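Local coordinates for protein Bpsl2520 (Burkholderia pseudomallei K96243, PDB 6F03) that is of unknown function but is an exported antigen of the DUF2059 family, an almost wholly helical protein whose assembly holds two chains, at residues D48-I53 with D131-Y136; S60-S65 with Q119-D124; A40-A45 with S140-L145. All blocks are in the same frame, centred on the assembly; numbering follows the deposited sequence.

Contact 1 of 3, residues D48-I53 with D131-Y136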
loop_
_atom_site.group_PDB
_atom_site.type_symbol
_atom_site.label_atom_id
_atom_site.label_comp_id
_atom_site.label_asym_id
_atom_site.label_seq_id
_atom_site.Cartn_x
_atom_site.Cartn_y
_atom_site.Cartn_z
ATOM N N ASP B 48 -23.633 10.965 11.449
ATOM C CA ASP B 48 -22.939 12.185 11.860
ATOM C C ASP B 48 -21.420 12.015 11.843
ATOM O O ASP B 48 -20.696 12.942 11.459
ATOM C CB ASP B 48 -23.422 12.648 13.231
ATOM C CG ASP B 48 -24.807 13.283 13.170
ATOM O OD1 ASP B 48 -25.281 13.563 12.043
ATOM O OD2 ASP B 48 -25.408 13.529 14.242
ATOM N N LEU B 49 -20.909 10.845 12.233
ATOM C CA LEU B 49 -19.463 10.645 12.182
ATOM C C LEU B 49 -18.956 10.694 10.746
ATOM O O LEU B 49 -17.942 11.329 10.462
ATOM C CB LEU B 49 -19.076 9.324 12.842
ATOM C CG LEU B 49 -17.568 9.051 12.839
ATOM C CD1 LEU B 49 -16.841 10.243 13.358
ATOM C CD2 LEU B 49 -17.218 7.847 13.681
ATOM N N LEU B 50 -19.646 10.005 9.827
ATOM C CA LEU B 50 -19.242 10.002 8.419
ATOM C C LEU B 50 -19.209 11.416 7.836
ATOM O O LEU B 50 -18.310 11.759 7.058
ATOM C CB LEU B 50 -20.189 9.107 7.614
ATOM C CG LEU B 50 -20.056 7.595 7.917
ATOM C CD1 LEU B 50 -21.033 6.769 7.090
ATOM C CD2 LEU B 50 -18.620 7.141 7.696
ATOM N N ASP B 51 -20.187 12.246 8.190
ATOM C CA ASP B 51 -20.169 13.646 7.767
ATOM C C ASP B 51 -18.937 14.384 8.303
ATOM O O ASP B 51 -18.304 15.165 7.585
ATOM C CB ASP B 51 -21.460 14.325 8.229
ATOM C CG ASP B 51 -21.548 15.772 7.809
ATOM O OD1 ASP B 51 -21.692 16.015 6.584
ATOM O OD2 ASP B 51 -21.488 16.660 8.706
ATOM N N ALA B 52 -18.574 14.142 9.562
ATOM C CA ALA B 52 -17.470 14.874 10.173
ATOM C C ALA B 52 -16.111 14.477 9.596
ATOM O O ALA B 52 -15.170 15.280 9.628
ATOM C CB ALA B 52 -17.480 14.666 11.700
ATOM N N ILE B 53 -15.954 13.246 9.105
ATOM C CA ILE B 53 -14.664 12.865 8.535
ATOM C C ILE B 53 -14.656 13.062 7.021
ATOM O O ILE B 53 -13.726 12.620 6.336
ATOM C CB ILE B 53 -14.310 11.412 8.902
ATOM C CG1 ILE B 53 -15.292 10.425 8.261
ATOM C CG2 ILE B 53 -14.304 11.228 10.425
ATOM C CD1 ILE B 53 -14.909 8.922 8.481
ATOM N N ASP B 131 -21.025 -0.252 7.845
ATOM C CA ASP B 131 -20.837 -1.590 8.405
ATOM C C ASP B 131 -19.504 -1.699 9.135
ATOM O O ASP B 131 -19.437 -2.241 10.249
ATOM C CB ASP B 131 -20.946 -2.644 7.294
ATOM C CG ASP B 131 -22.375 -2.778 6.744
ATOM O OD1 ASP B 131 -23.328 -2.383 7.462
ATOM O OD2 ASP B 131 -22.544 -3.256 5.581
ATOM N N ALA B 132 -18.432 -1.154 8.550
ATOM C CA ALA B 132 -17.144 -1.232 9.236
ATOM C C ALA B 132 -17.174 -0.482 10.579
ATOM O O ALA B 132 -16.656 -0.984 11.586
ATOM C CB ALA B 132 -16.037 -0.680 8.341
ATOM N N TYR B 133 -17.758 0.725 10.618
ATOM C CA TYR B 133 -17.794 1.452 11.889
ATOM C C TYR B 133 -18.675 0.750 12.908
ATOM O O TYR B 133 -18.324 0.678 14.087
ATOM C CB TYR B 133 -18.257 2.899 11.693
ATOM C CG TYR B 133 -17.089 3.780 11.324
ATOM C CD1 TYR B 133 -16.214 4.250 12.305
ATOM C CD2 TYR B 133 -16.816 4.087 9.984
ATOM C CE1 TYR B 133 -15.115 5.039 11.967
ATOM C CE2 TYR B 133 -15.729 4.864 9.631
ATOM C CZ TYR B 133 -14.880 5.337 10.622
ATOM O OH TYR B 133 -13.787 6.095 10.268
ATOM N N ALA B 134 -19.819 0.218 12.478
ATOM C CA ALA B 134 -20.724 -0.424 13.424
ATOM C C ALA B 134 -20.101 -1.672 14.037
ATOM O O ALA B 134 -20.447 -2.051 15.163
ATOM C CB ALA B 134 -22.045 -0.770 12.730
ATOM N N LYS B 135 -19.230 -2.342 13.285
ATOM C CA LYS B 135 -18.605 -3.584 13.727
ATOM C C LYS B 135 -17.555 -3.358 14.811
ATOM O O LYS B 135 -17.435 -4.167 15.737
ATOM C CB LYS B 135 -17.980 -4.282 12.525
ATOM C CG LYS B 135 -17.178 -5.538 12.822
ATOM C CD LYS B 135 -16.651 -6.090 11.490
ATOM C CE LYS B 135 -15.716 -7.268 11.660
ATOM N NZ LYS B 135 -15.178 -7.685 10.322
ATOM N N TYR B 136 -16.750 -2.307 14.695
ATOM C CA TYR B 136 -15.626 -2.148 15.610
ATOM C C TYR B 136 -15.876 -1.128 16.726
ATOM O O TYR B 136 -15.099 -1.075 17.683
ATOM C CB TYR B 136 -14.364 -1.769 14.824
ATOM C CG TYR B 136 -13.846 -2.884 13.951
ATOM C CD1 TYR B 136 -13.148 -3.974 14.496
ATOM C CD2 TYR B 136 -14.067 -2.870 12.579
ATOM C CE1 TYR B 136 -12.685 -5.014 13.678
ATOM C CE2 TYR B 136 -13.602 -3.892 11.771
ATOM C CZ TYR B 136 -12.913 -4.953 12.324
ATOM O OH TYR B 136 -12.463 -5.956 11.495
#
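Helix 40-52 and the residue after it pack on helix 119-136 through the ring of Tyr-133, which is met by Leu-49, Leu-50 and Ile-53. The two backbones stay well apart, with Leu-50 CA and Tyr-133 CA 9.3 Å from each other, and the phenol spans the gap. All three aliphatic groups lie on the same side of the ring plane, each approaching obliquely. Leu-49 brings its CD2 methyl to one flank, 3.9 Å from Tyr-133 CE1, and its side chain runs at about a right angle to that of the tyrosine. On the other flank, CD2 of Leu-50 is 4.2 Å from Tyr-133 CE2. Ile-53 arrives from the direction opposite to the tyrosine and meets the far end of the ring, with CD1 3.5 Å from Tyr-133 OH. This isoleucine is the first residue beyond the helical part of its segment, although its N still bonds to Leu-49 O at 3.1 Å. Its CG1 sits between the backbone N and the carbonyl carbon (chi1 65°), a setting that carries CD1 to the phenol. Within the all-helical fold, Leu-49 also touches Thr-146 and Tyr-149 of helix 139-150, and Ile-53 touches Tyr-149 and, on helix 55-84, Leu-58. The hydroxyl of the buried tyrosine, beside the Ile-53 methyl, hydrogen-bonds with Gln-161 NE2 of the second subunit, while Val-164 of that subunit packs on the same tyrosine.

Contact 2 of 3, residues S60-S65 with Q119-D124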
loop_
_atom_site.group_PDB
_atom_site.type_symbol
_atom_site.label_atom_id
_atom_site.label_comp_id
_atom_site.label_asym_id
_atom_site.label_seq_id
_atom_site.Cartn_x
_atom_site.Cartn_y
_atom_site.Cartn_z
ATOM N N SER B 60 -14.042 8.471 -2.654
ATOM C CA SER B 60 -13.422 8.897 -3.903
ATOM C C SER B 60 -11.991 8.376 -4.013
ATOM O O SER B 60 -11.575 7.891 -5.077
ATOM C CB SER B 60 -13.480 10.426 -4.002
ATOM O OG SER B 60 -12.716 10.889 -5.086
ATOM N N ALA B 61 -11.240 8.406 -2.904
ATOM C CA ALA B 61 -9.864 7.916 -2.935
ATOM C C ALA B 61 -9.796 6.402 -3.089
ATOM O O ALA B 61 -8.816 5.879 -3.620
ATOM C CB ALA B 61 -9.119 8.331 -1.670
ATOM N N ILE B 62 -10.781 5.681 -2.563
ATOM C CA ILE B 62 -10.797 4.235 -2.723
ATOM C C ILE B 62 -11.132 3.864 -4.157
ATOM O O ILE B 62 -10.558 2.927 -4.714
ATOM C CB ILE B 62 -11.790 3.602 -1.737
ATOM C CG1 ILE B 62 -11.356 3.877 -0.302
ATOM C CG2 ILE B 62 -11.935 2.107 -2.018
ATOM C CD1 ILE B 62 -12.391 3.493 0.709
ATOM N N ALA B 63 -12.084 4.574 -4.766
ATOM C CA ALA B 63 -12.416 4.321 -6.164
ATOM C C ALA B 63 -11.220 4.602 -7.064
ATOM O O ALA B 63 -10.906 3.810 -7.974
ATOM C CB ALA B 63 -13.601 5.184 -6.602
ATOM N N ASN B 64 -10.546 5.736 -6.831
ATOM C CA ASN B 64 -9.408 6.088 -7.674
ATOM C C ASN B 64 -8.270 5.105 -7.487
ATOM O O ASN B 64 -7.570 4.786 -8.454
ATOM C CB ASN B 64 -8.907 7.509 -7.393
ATOM C CG ASN B 64 -9.879 8.576 -7.860
ATOM O OD1 ASN B 64 -10.752 8.307 -8.666
ATOM N ND2 ASN B 64 -9.732 9.792 -7.346
ATOM N N SER B 65 -8.073 4.595 -6.269
ATOM C CA SER B 65 -7.006 3.613 -6.095
ATOM C C SER B 65 -7.339 2.282 -6.790
ATOM O O SER B 65 -6.457 1.655 -7.400
ATOM C CB SER B 65 -6.729 3.405 -4.610
ATOM O OG SER B 65 -5.700 2.444 -4.434
ATOM N N GLN B 119 -22.239 5.063 -9.683
ATOM C CA GLN B 119 -22.971 5.392 -8.470
ATOM C C GLN B 119 -23.158 4.157 -7.600
ATOM O O GLN B 119 -23.179 4.261 -6.364
ATOM C CB GLN B 119 -24.328 6.008 -8.822
ATOM C CG GLN B 119 -25.136 6.455 -7.593
ATOM C CD GLN B 119 -24.431 7.547 -6.789
ATOM O OE1 GLN B 119 -24.032 8.579 -7.332
ATOM N NE2 GLN B 119 -24.230 7.301 -5.499
ATOM N N GLN B 120 -23.308 2.985 -8.230
ATOM C CA GLN B 120 -23.444 1.743 -7.485
ATOM C C GLN B 120 -22.216 1.484 -6.622
ATOM O O GLN B 120 -22.338 1.099 -5.447
ATOM C CB GLN B 120 -23.667 0.584 -8.462
ATOM C CG GLN B 120 -23.833 -0.799 -7.819
ATOM C CD GLN B 120 -23.816 -1.932 -8.868
ATOM O OE1 GLN B 120 -24.701 -2.015 -9.724
ATOM N NE2 GLN B 120 -22.801 -2.791 -8.805
ATOM N N PHE B 121 -21.023 1.715 -7.173
ATOM C CA PHE B 121 -19.830 1.529 -6.360
ATOM C C PHE B 121 -19.824 2.493 -5.181
ATOM O O PHE B 121 -19.602 2.085 -4.036
ATOM C CB PHE B 121 -18.556 1.706 -7.184
ATOM C CG PHE B 121 -17.301 1.437 -6.378
ATOM C CD1 PHE B 121 -16.905 0.123 -6.111
ATOM C CD2 PHE B 121 -16.559 2.486 -5.843
ATOM C CE1 PHE B 121 -15.777 -0.154 -5.362
ATOM C CE2 PHE B 121 -15.421 2.230 -5.069
ATOM C CZ PHE B 121 -15.029 0.895 -4.830
ATOM N N THR B 122 -20.069 3.782 -5.448
ATOM C CA THR B 122 -20.109 4.791 -4.386
ATOM C C THR B 122 -21.100 4.426 -3.290
ATOM O O THR B 122 -20.779 4.513 -2.098
ATOM C CB THR B 122 -20.454 6.149 -4.994
ATOM O OG1 THR B 122 -19.417 6.505 -5.902
ATOM C CG2 THR B 122 -20.555 7.230 -3.910
ATOM N N ASN B 123 -22.323 4.039 -3.675
ATOM C CA ASN B 123 -23.311 3.613 -2.696
ATOM C C ASN B 123 -22.788 2.455 -1.872
ATOM O O ASN B 123 -22.863 2.473 -0.636
ATOM C CB ASN B 123 -24.613 3.214 -3.388
ATOM C CG ASN B 123 -25.323 4.388 -4.009
ATOM O OD1 ASN B 123 -24.989 5.545 -3.737
ATOM N ND2 ASN B 123 -26.328 4.104 -4.831
ATOM N N ASP B 124 -22.217 1.448 -2.545
ATOM C CA ASP B 124 -21.746 0.267 -1.839
ATOM C C ASP B 124 -20.608 0.614 -0.889
ATOM O O ASP B 124 -20.558 0.110 0.245
ATOM C CB ASP B 124 -21.297 -0.798 -2.840
ATOM C CG ASP B 124 -22.463 -1.525 -3.480
ATOM O OD1 ASP B 124 -23.614 -1.359 -3.020
ATOM O OD2 ASP B 124 -22.232 -2.274 -4.453
#
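Helix 55-84, through residues 60-65, and the first turns of helix 119-136 face each other without any backbone hydrogen bond between them, Ala-63 CA and Phe-121 CA standing 7.9 Å apart. That spacing is bridged by Phe-121 reaching toward Ala-63 and Ile-62, an example of a large aromatic paired with a small residue on the opposing helix. The phenylalanine carries CG anti to its backbone N (chi1 -177°), which sends the ring outward from its own helix and across to the other. Its CE2 atom comes within 3.8 Å of Ala-63 CB and equally close to Ala-63 CA; the approach is oblique. Because alanine stops at CB, the ring can lie close to the backbone of helix 55-84. Ile-62 meets the aromatic edge more loosely: its CG2 methyl lies near the ring plane, 4.4 Å from Phe-121 CZ. On helix 119-136 itself, Gln-119 NE2 donates to Asn-123 OD1 in a short bond, off the asparagine carbonyl plane, between residues one helical turn apart. Phe-116 of the same chain and Tyr-176 of the second subunit each make an edge-to-face contact with the ring of Phe-121, and Leu-172 of the second subunit packs on Phe-121. The result is an aromatic cluster at a helical subunit interface, in which Phe-116 and Phe-121 of one chain and Tyr-176 of the second subunit gather beside the pairing of helices 55-84 and 119-136.

Contact 3 of 3, residues A40-A45 with S140-L145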
loop_
_atom_site.group_PDB
_atom_site.type_symbol
_atom_site.label_atom_id
_atom_site.label_comp_id
_atom_site.label_asym_id
_atom_site.label_seq_id
_atom_site.Cartn_x
_atom_site.Cartn_y
_atom_site.Cartn_z
ATOM N N ALA B 40 -31.220 1.906 15.149
ATOM C CA ALA B 40 -31.513 3.243 14.644
ATOM C C ALA B 40 -30.611 4.308 15.270
ATOM O O ALA B 40 -30.100 5.187 14.565
ATOM C CB ALA B 40 -32.987 3.577 14.889
ATOM N N ASP B 41 -30.381 4.234 16.585
ATOM C CA ASP B 41 -29.599 5.274 17.239
ATOM C C ASP B 41 -28.129 5.171 16.865
ATOM O O ASP B 41 -27.444 6.196 16.748
ATOM C CB ASP B 41 -29.776 5.199 18.761
ATOM C CG ASP B 41 -31.191 5.542 19.196
ATOM O OD1 ASP B 41 -31.853 6.334 18.480
ATOM O OD2 ASP B 41 -31.643 5.007 20.240
ATOM N N LYS B 42 -27.641 3.951 16.641
ATOM C CA LYS B 42 -26.275 3.777 16.162
ATOM C C LYS B 42 -26.123 4.263 14.719
ATOM O O LYS B 42 -25.128 4.915 14.387
ATOM C CB LYS B 42 -25.855 2.314 16.299
ATOM C CG LYS B 42 -24.367 2.087 16.051
ATOM C CD LYS B 42 -23.939 0.706 16.536
ATOM C CE LYS B 42 -22.433 0.588 16.524
ATOM N NZ LYS B 42 -21.963 -0.745 16.988
ATOM N N LYS B 43 -27.092 3.957 13.850
ATOM C CA LYS B 43 -27.028 4.437 12.474
ATOM C C LYS B 43 -26.945 5.960 12.424
ATOM O O LYS B 43 -26.100 6.528 11.719
ATOM C CB LYS B 43 -28.235 3.937 11.679
ATOM C CG LYS B 43 -28.193 4.311 10.183
ATOM C CD LYS B 43 -29.410 3.791 9.410
ATOM C CE LYS B 43 -29.477 4.359 7.984
ATOM N NZ LYS B 43 -28.353 3.965 7.089
ATOM N N ALA B 44 -27.815 6.641 13.174
ATOM C CA ALA B 44 -27.798 8.099 13.163
ATOM C C ALA B 44 -26.486 8.645 13.703
ATOM O O ALA B 44 -26.006 9.679 13.237
ATOM C CB ALA B 44 -28.979 8.647 13.965
ATOM N N ALA B 45 -25.877 7.967 14.670
ATOM C CA ALA B 45 -24.586 8.436 15.166
ATOM C C ALA B 45 -23.507 8.270 14.105
ATOM O O ALA B 45 -22.683 9.169 13.893
ATOM C CB ALA B 45 -24.215 7.688 16.452
ATOM N N SER B 140 -21.588 4.715 21.752
ATOM C CA SER B 140 -21.004 5.779 22.552
ATOM C C SER B 140 -19.601 6.135 22.061
ATOM O O SER B 140 -19.203 7.306 22.109
ATOM C CB SER B 140 -21.004 5.368 24.032
ATOM O OG SER B 140 -20.341 6.320 24.837
ATOM N N GLU B 141 -18.844 5.154 21.566
ATOM C CA GLU B 141 -17.527 5.470 21.015
ATOM C C GLU B 141 -17.648 6.262 19.716
ATOM O O GLU B 141 -16.851 7.169 19.453
ATOM C CB GLU B 141 -16.722 4.193 20.788
ATOM C CG GLU B 141 -16.263 3.510 22.083
ATOM C CD GLU B 141 -15.839 2.051 21.884
ATOM O OE1 GLU B 141 -16.141 1.474 20.813
ATOM O OE2 GLU B 141 -15.206 1.479 22.797
ATOM N N ILE B 142 -18.634 5.930 18.894
ATOM C CA ILE B 142 -18.876 6.710 17.684
ATOM C C ILE B 142 -19.194 8.162 18.029
ATOM O O ILE B 142 -18.774 9.093 17.323
ATOM C CB ILE B 142 -19.971 6.033 16.839
ATOM C CG1 ILE B 142 -19.424 4.707 16.297
ATOM C CG2 ILE B 142 -20.440 6.934 15.718
ATOM C CD1 ILE B 142 -20.487 3.723 15.869
ATOM N N LYS B 143 -19.961 8.387 19.098
ATOM C CA LYS B 143 -20.261 9.763 19.482
ATOM C C LYS B 143 -19.021 10.489 20.002
ATOM O O LYS B 143 -18.794 11.657 19.655
ATOM C CB LYS B 143 -21.395 9.798 20.505
ATOM C CG LYS B 143 -22.747 9.399 19.923
ATOM C CD LYS B 143 -23.851 9.567 20.977
ATOM C CE LYS B 143 -25.214 9.185 20.427
ATOM N NZ LYS B 143 -26.234 9.116 21.510
ATOM N N ASP B 144 -18.203 9.823 20.828
ATOM C CA ASP B 144 -16.940 10.432 21.251
ATOM C C ASP B 144 -16.084 10.806 20.040
ATOM O O ASP B 144 -15.478 11.880 20.016
ATOM C CB ASP B 144 -16.131 9.499 22.153
ATOM C CG ASP B 144 -16.785 9.241 23.519
ATOM O OD1 ASP B 144 -17.700 9.990 23.911
ATOM O OD2 ASP B 144 -16.364 8.261 24.183
ATOM N N LEU B 145 -15.969 9.892 19.055
ATOM C CA LEU B 145 -15.166 10.171 17.869
ATOM C C LEU B 145 -15.657 11.416 17.153
ATOM O O LEU B 145 -14.856 12.232 16.690
ATOM C CB LEU B 145 -15.206 8.989 16.889
ATOM C CG LEU B 145 -14.313 7.835 17.286
ATOM C CD1 LEU B 145 -14.498 6.684 16.313
ATOM C CD2 LEU B 145 -12.881 8.347 17.282
#
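Ile-142, with chi1 at -68°, places CG2 anti to its backbone N, where it meets Ala-45, while the CG1 branch takes CD1 to Lys-42, whose own CG is anti to the backbone N (chi1 -170°) and whose chain runs extended from there. The two side chains cross at about a right angle, Lys-42 CE lying 3.7 Å from Ile-142 CD1. The other branch, CG2, nestles against Ala-45, 3.9 Å from its CB and in van der Waals contact with its carbonyl. Lys-143 adds the hydrocarbon part of its chain, with CG 4.1 Å from Ala-45 CB. Here the helical segments run nearly parallel, at 20°, with their axes 9.5 Å apart at closest approach. The alanine permits a local approach of the backbones, Ala-45 CA and Lys-143 CA being 6.3 Å apart. No hydrogen bond passes between the two segments. The ammonium of Lys-42 instead bonds to the backbone oxygens of Ala-134 and Tyr-137. Asp-41 OD2 and Lys-143 NZ, although opposite in charge, remain 6.9 Å apart and make no ion pair. Chemically, then, the lysines contribute methylenes to an apolar seam, and the charge of Lys-42 is directed beyond it to main-chain carbonyls, linking helix 40-52 to the C-terminal end of helix 119-136 and the residue after it.

In the fold
Contacts 1 and 3 lie side by side at one end of the helical chain, their centres 8 Å apart, and both draw on helix 40-52. They touch through Leu-49 CD2, 3.9 Å from Ile-142 CG2, and through a probable hydrogen bond of 2.7 Å from Lys-42 NZ to Ala-134 O. Contact 2 is separate: its centre is 16 Å from that of contact 1 and 24 Å from that of contact 3, and it shares helix 119-136 with contact 1. Contact 2 lies within the chain loop closed by contact 1, and contact 1 within that closed by contact 3. All three adjoin the second subunit. An acetate ion, probably from crystallisation, lies about 4 Å from the Leu-50 side chain.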